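Local coordinates for 2-aminomuconate 6-semialdehyde dehydrogenase (Burkholderia cenocepacia, PDB 4U3W), which probably oxidises 2-aminomuconate 6-semialdehyde to 2-aminomuconate with NAD+ as an aldehyde dehydrogenase family enzyme, at residues L23-E31 / P219-G227. Numbering follows the deposited sequence.
Sequences LLRHYINGE and PGVFNLIHG
H26 reaches across with its imidazole ring to the backbone of H226, just past the end of strand 222-224. Its CB lies 3.2 Å from L224 O; with chi1 at -43°, CG sits beside the backbone N, which brings the ring to the backbone of I225 and H226; ND1 is 3.6 Å from I225 CA. There ND1 accepts the backbone N-H of H226 in the ring plane (2.9 Å, N-H...acceptor angle 174°). CE1 comes near both H226 N and H226 O, and at the far side of the ring NE2 is hydrogen-bonded to S35 OG. Next to it, Y27 and L224 form a single antiparallel hydrogen-bonded bridge, Y27 N to L224 O and L224 N to Y27 O, both 2.8 Å; the latter N-H lies on a carbonyl lone pair. Y27 packs its CB on L224 CB, and its ring edge meets F222 O, 3.4 Å from CD2, while the Y27 hydroxyl is hydrogen-bonded to H213 ND1 of helix 203-214. Where the type I' turn from I28 to E31 begins, N223 OD1 accepts N29 N-H (N to OD1, 3.0 Å) nearly along the C=O axis. ND2 of the N223 carboxamide donates to G220 O and V193 O; with OD1 also bonded, its rotation is held. One water accepts from G30 N and G220 N and donates to F222 O, 2.8 Å away, so it joins the turn to the other segment. A single bridge joins the end strand 222-224, parallel to 192-196 in the larger sheet, to strand 23-28 of the N-terminal sheet, with helices 58-76 and 203-214 packed against it. Because ND1 of H26 accepts a backbone N-H, the proton of a neutral ring would sit on NE2; in this buried setting the bond probably disfavours a doubly protonated, charged imidazole.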
ATOM      1  N   LEU A  23      15.257   4.108 -46.839  1.00 32.73           N
ATOM      2  CA  LEU A  23      15.475   2.756 -46.340  1.00 28.74           C
ATOM      3  C   LEU A  23      15.369   2.839 -44.834  1.00 27.25           C
ATOM      4  O   LEU A  23      16.098   3.619 -44.214  1.00 29.86           O
ATOM      5  CB  LEU A  23      16.857   2.201 -46.760  1.00 28.71           C
ATOM      6  CG  LEU A  23      17.248   0.789 -46.290  1.00 30.19           C
ATOM      7  CD1 LEU A  23      16.333  -0.209 -46.997  1.00 32.33           C
ATOM      8  CD2 LEU A  23      18.773   0.430 -46.597  1.00 27.28           C
ATOM      9  N   LEU A  24      14.466   2.038 -44.271  1.00 23.50           N
ATOM     10  CA  LEU A  24      14.270   1.949 -42.827  1.00 26.58           C
ATOM     11  C   LEU A  24      15.110   0.794 -42.292  1.00 26.90           C
ATOM     12  O   LEU A  24      14.874  -0.390 -42.623  1.00 30.54           O
ATOM     13  CB  LEU A  24      12.792   1.764 -42.468  1.00 24.67           C
ATOM     14  CG  LEU A  24      11.840   2.884 -42.960  1.00 30.79           C
ATOM     15  CD1 LEU A  24      10.410   2.657 -42.454  1.00 32.68           C
ATOM     16  CD2 LEU A  24      12.302   4.247 -42.483  1.00 29.43           C
ATOM     17  N   ARG A  25      16.087   1.171 -41.485  1.00 25.92           N
ATOM     18  CA  ARG A  25      17.078   0.256 -40.928  1.00 27.23           C
ATOM     19  C   ARG A  25      16.750  -0.157 -39.486  1.00 27.86           C
ATOM     20  O   ARG A  25      15.949   0.524 -38.788  1.00 29.26           O
ATOM     21  CB  ARG A  25      18.467   0.922 -40.996  1.00 26.97           C
ATOM     22  CG  ARG A  25      19.003   1.172 -42.444  1.00 26.22           C
ATOM     23  CD  ARG A  25      20.331   1.959 -42.375  1.00 28.41           C
ATOM     24  NE  ARG A  25      20.876   2.264 -43.704  1.00 30.46           N
ATOM     25  CZ  ARG A  25      20.499   3.301 -44.444  1.00 33.95           C
ATOM     26  NH1 ARG A  25      19.579   4.158 -43.964  1.00 34.40           N
ATOM     27  NH2 ARG A  25      21.065   3.504 -45.646  1.00 34.34           N
ATOM     28  N   HIS A  26      17.310  -1.301 -39.078  1.00 23.33           N
ATOM     29  CA  HIS A  26      17.315  -1.745 -37.703  1.00 24.90           C
ATOM     30  C   HIS A  26      18.190  -0.798 -36.890  1.00 26.34           C
ATOM     31  O   HIS A  26      19.033  -0.088 -37.449  1.00 28.14           O
ATOM     32  CB  HIS A  26      17.859  -3.197 -37.556  1.00 24.47           C
ATOM     33  CG  HIS A  26      17.337  -4.124 -38.603  1.00 22.79           C
ATOM     34  ND1 HIS A  26      16.017  -4.510 -38.665  1.00 23.58           N
ATOM     35  CD2 HIS A  26      17.972  -4.703 -39.670  1.00 25.50           C
ATOM     36  CE1 HIS A  26      15.842  -5.273 -39.747  1.00 21.86           C
ATOM     37  NE2 HIS A  26      17.023  -5.436 -40.348  1.00 25.72           N
ATOM     38  N   TYR A  27      18.023  -0.822 -35.576  1.00 26.52           N
ATOM     39  CA  TYR A  27      18.906  -0.049 -34.692  1.00 27.83           C
ATOM     40  C   TYR A  27      19.446  -1.009 -33.664  1.00 29.42           C
ATOM     41  O   TYR A  27      18.706  -1.487 -32.808  1.00 30.25           O
ATOM     42  CB  TYR A  27      18.174   1.124 -34.022  1.00 27.74           C
ATOM     43  CG  TYR A  27      19.095   1.985 -33.148  1.00 26.88           C
ATOM     44  CD1 TYR A  27      19.990   2.875 -33.727  1.00 30.49           C
ATOM     45  CD2 TYR A  27      19.041   1.924 -31.754  1.00 26.46           C
ATOM     46  CE1 TYR A  27      20.856   3.682 -32.930  1.00 30.12           C
ATOM     47  CE2 TYR A  27      19.943   2.726 -30.912  1.00 30.41           C
ATOM     48  CZ  TYR A  27      20.832   3.598 -31.546  1.00 31.07           C
ATOM     49  OH  TYR A  27      21.691   4.407 -30.841  1.00 33.74           O
ATOM     50  N   ILE A  28      20.738  -1.353 -33.774  1.00 29.40           N
ATOM     51  CA  ILE A  28      21.280  -2.398 -32.908  1.00 29.04           C
ATOM     52  C   ILE A  28      22.616  -1.987 -32.296  1.00 31.24           C
ATOM     53  O   ILE A  28      23.530  -1.579 -33.024  1.00 31.35           O
ATOM     54  CB  ILE A  28      21.421  -3.725 -33.724  1.00 35.89           C
ATOM     55  CG1 ILE A  28      20.035  -4.205 -34.227  1.00 32.45           C
ATOM     56  CG2 ILE A  28      22.128  -4.806 -32.932  1.00 34.15           C
ATOM     57  CD1 ILE A  28      20.148  -5.464 -35.194  1.00 33.20           C
ATOM     58  N   ASN A  29      22.725  -2.066 -30.973  1.00 29.33           N
ATOM     59  CA  ASN A  29      23.975  -1.724 -30.290  1.00 33.85           C
ATOM     60  C   ASN A  29      24.475  -0.315 -30.664  1.00 33.70           C
ATOM     61  O   ASN A  29      25.650  -0.128 -31.009  1.00 36.38           O
ATOM     62  CB  ASN A  29      25.082  -2.788 -30.581  1.00 37.26           C
ATOM     63  CG  ASN A  29      26.128  -2.843 -29.475  1.00 41.11           C
ATOM     64  OD1 ASN A  29      25.858  -2.441 -28.332  1.00 39.05           O
ATOM     65  ND2 ASN A  29      27.302  -3.402 -29.782  1.00 42.59           N
ATOM     66  N   GLY A  30      23.568   0.652 -30.673  1.00 33.31           N
ATOM     67  CA  GLY A  30      23.958   2.035 -30.860  1.00 35.02           C
ATOM     68  C   GLY A  30      24.181   2.484 -32.289  1.00 35.15           C
ATOM     69  O   GLY A  30      24.616   3.601 -32.513  1.00 36.04           O
ATOM     70  N   GLU A  31      23.823   1.672 -33.272  1.00 33.56           N
ATOM     71  CA  GLU A  31      23.892   2.144 -34.667  1.00 30.65           C
ATOM     72  C   GLU A  31      22.782   1.588 -35.566  1.00 29.50           C
ATOM     73  O   GLU A  31      22.258   0.507 -35.323  1.00 27.68           O
ATOM     74  CB  GLU A  31      25.254   1.765 -35.294  1.00 36.20           C
ATOM     75  CG  GLU A  31      25.530   0.291 -35.280  1.00 38.75           C
ATOM     76  CD  GLU A  31      26.821  -0.150 -36.070  1.00 57.91           C
ATOM     77  OE1 GLU A  31      27.448   0.655 -36.805  1.00 58.98           O
ATOM     78  OE2 GLU A  31      27.199  -1.332 -35.953  1.00 55.20           O
ATOM     79  N   PRO A 219      24.741   2.104 -25.827  1.00 33.43           N
ATOM     80  CA  PRO A 219      24.529   1.140 -26.928  1.00 33.84           C
ATOM     81  C   PRO A 219      24.041  -0.217 -26.379  1.00 32.70           C
ATOM     82  O   PRO A 219      24.514  -0.695 -25.335  1.00 31.96           O
ATOM     83  CB  PRO A 219      25.933   1.030 -27.608  1.00 32.69           C
ATOM     84  CG  PRO A 219      26.929   1.532 -26.505  1.00 40.76           C
ATOM     85  CD  PRO A 219      26.126   2.604 -25.741  1.00 37.88           C
ATOM     86  N   GLY A 220      23.035  -0.793 -27.043  1.00 32.39           N
ATOM     87  CA  GLY A 220      22.462  -2.069 -26.606  1.00 29.77           C
ATOM     88  C   GLY A 220      21.288  -1.992 -25.648  1.00 28.97           C
ATOM     89  O   GLY A 220      20.585  -2.985 -25.441  1.00 28.79           O
ATOM     90  N   VAL A 221      21.053  -0.815 -25.065  1.00 27.09           N
ATOM     91  CA  VAL A 221      19.936  -0.685 -24.136  1.00 26.59           C
ATOM     92  C   VAL A 221      18.598  -0.728 -24.880  1.00 27.39           C
ATOM     93  O   VAL A 221      17.687  -1.425 -24.454  1.00 29.09           O
ATOM     94  CB  VAL A 221      20.055   0.629 -23.268  1.00 30.90           C
ATOM     95  CG1 VAL A 221      18.784   0.884 -22.495  1.00 25.94           C
ATOM     96  CG2 VAL A 221      21.275   0.528 -22.315  1.00 33.79           C
ATOM     97  N   PHE A 222      18.513  -0.028 -26.014  1.00 28.86           N
ATOM     98  CA  PHE A 222      17.344  -0.063 -26.854  1.00 25.72           C
ATOM     99  C   PHE A 222      17.725  -0.557 -28.286  1.00 27.98           C
ATOM    100  O   PHE A 222      18.545   0.066 -28.953  1.00 28.89           O
ATOM    101  CB  PHE A 222      16.692   1.318 -26.959  1.00 25.71           C
ATOM    102  CG  PHE A 222      15.545   1.348 -27.930  1.00 27.00           C
ATOM    103  CD1 PHE A 222      14.250   1.024 -27.502  1.00 29.17           C
ATOM    104  CD2 PHE A 222      15.747   1.721 -29.258  1.00 26.33           C
ATOM    105  CE1 PHE A 222      13.166   1.056 -28.380  1.00 31.60           C
ATOM    106  CE2 PHE A 222      14.673   1.747 -30.142  1.00 27.37           C
ATOM    107  CZ  PHE A 222      13.392   1.414 -29.710  1.00 30.65           C
ATOM    108  N   ASN A 223      17.101  -1.639 -28.736  1.00 26.02           N
ATOM    109  CA  ASN A 223      17.388  -2.215 -30.072  1.00 26.32           C
ATOM    110  C   ASN A 223      16.073  -2.362 -30.836  1.00 26.02           C
ATOM    111  O   ASN A 223      15.085  -2.823 -30.279  1.00 26.66           O
ATOM    112  CB  ASN A 223      18.094  -3.561 -29.965  1.00 26.93           C
ATOM    113  CG  ASN A 223      19.278  -3.495 -29.068  1.00 29.65           C
ATOM    114  OD1 ASN A 223      20.377  -3.144 -29.487  1.00 29.49           O
ATOM    115  ND2 ASN A 223      19.063  -3.804 -27.815  1.00 27.20           N
ATOM    116  N   LEU A 224      16.074  -1.911 -32.094  1.00 25.97           N
ATOM    117  CA  LEU A 224      14.916  -1.995 -32.985  1.00 25.75           C
ATOM    118  C   LEU A 224      15.200  -2.965 -34.117  1.00 26.17           C
ATOM    119  O   LEU A 224      16.227  -2.849 -34.795  1.00 27.17           O
ATOM    120  CB  LEU A 224      14.604  -0.620 -33.584  1.00 25.71           C
ATOM    121  CG  LEU A 224      13.409  -0.630 -34.553  1.00 30.37           C
ATOM    122  CD1 LEU A 224      12.137  -0.719 -33.757  1.00 31.48           C
ATOM    123  CD2 LEU A 224      13.428   0.703 -35.273  1.00 30.74           C
ATOM    124  N   ILE A 225      14.353  -3.960 -34.291  1.00 26.32           N
ATOM    125  CA  ILE A 225      14.493  -4.880 -35.427  1.00 26.78           C
ATOM    126  C   ILE A 225      13.217  -4.858 -36.247  1.00 28.32           C
ATOM    127  O   ILE A 225      12.116  -4.986 -35.678  1.00 29.46           O
ATOM    128  CB  ILE A 225      14.757  -6.335 -34.992  1.00 29.73           C
ATOM    129  CG1 ILE A 225      13.868  -6.677 -33.786  1.00 29.51           C
ATOM    130  CG2 ILE A 225      16.233  -6.531 -34.605  1.00 28.88           C
ATOM    131  CD1 ILE A 225      13.832  -8.189 -33.472  1.00 30.91           C
ATOM    132  N   HIS A 226      13.354  -4.697 -37.549  1.00 26.63           N
ATOM    133  CA  HIS A 226      12.191  -4.713 -38.410  1.00 26.51           C
ATOM    134  C   HIS A 226      11.965  -6.068 -39.028  1.00 30.29           C
ATOM    135  O   HIS A 226      12.928  -6.878 -39.225  1.00 27.69           O
ATOM    136  CB  HIS A 226      12.305  -3.703 -39.539  1.00 26.21           C
ATOM    137  CG  HIS A 226      12.177  -2.274 -39.088  1.00 28.61           C
ATOM    138  ND1 HIS A 226      11.003  -1.746 -38.546  1.00 25.33           N
ATOM    139  CD2 HIS A 226      13.077  -1.258 -39.076  1.00 28.30           C
ATOM    140  CE1 HIS A 226      11.178  -0.470 -38.293  1.00 25.00           C
ATOM    141  NE2 HIS A 226      12.429  -0.140 -38.597  1.00 29.36           N
ATOM    142  N   GLY A 227      10.704  -6.315 -39.357  1.00 27.12           N
ATOM    143  CA  GLY A 227      10.394  -7.529 -40.085  1.00 27.77           C
ATOM    144  C   GLY A 227       9.008  -8.034 -39.860  1.00 30.58           C
ATOM    145  O   GLY A 227       8.207  -7.375 -39.197  1.00 30.06           O
TER
HETATM  146  O   HOH W   1      21.348   0.264 -28.955  1.00 31.43           O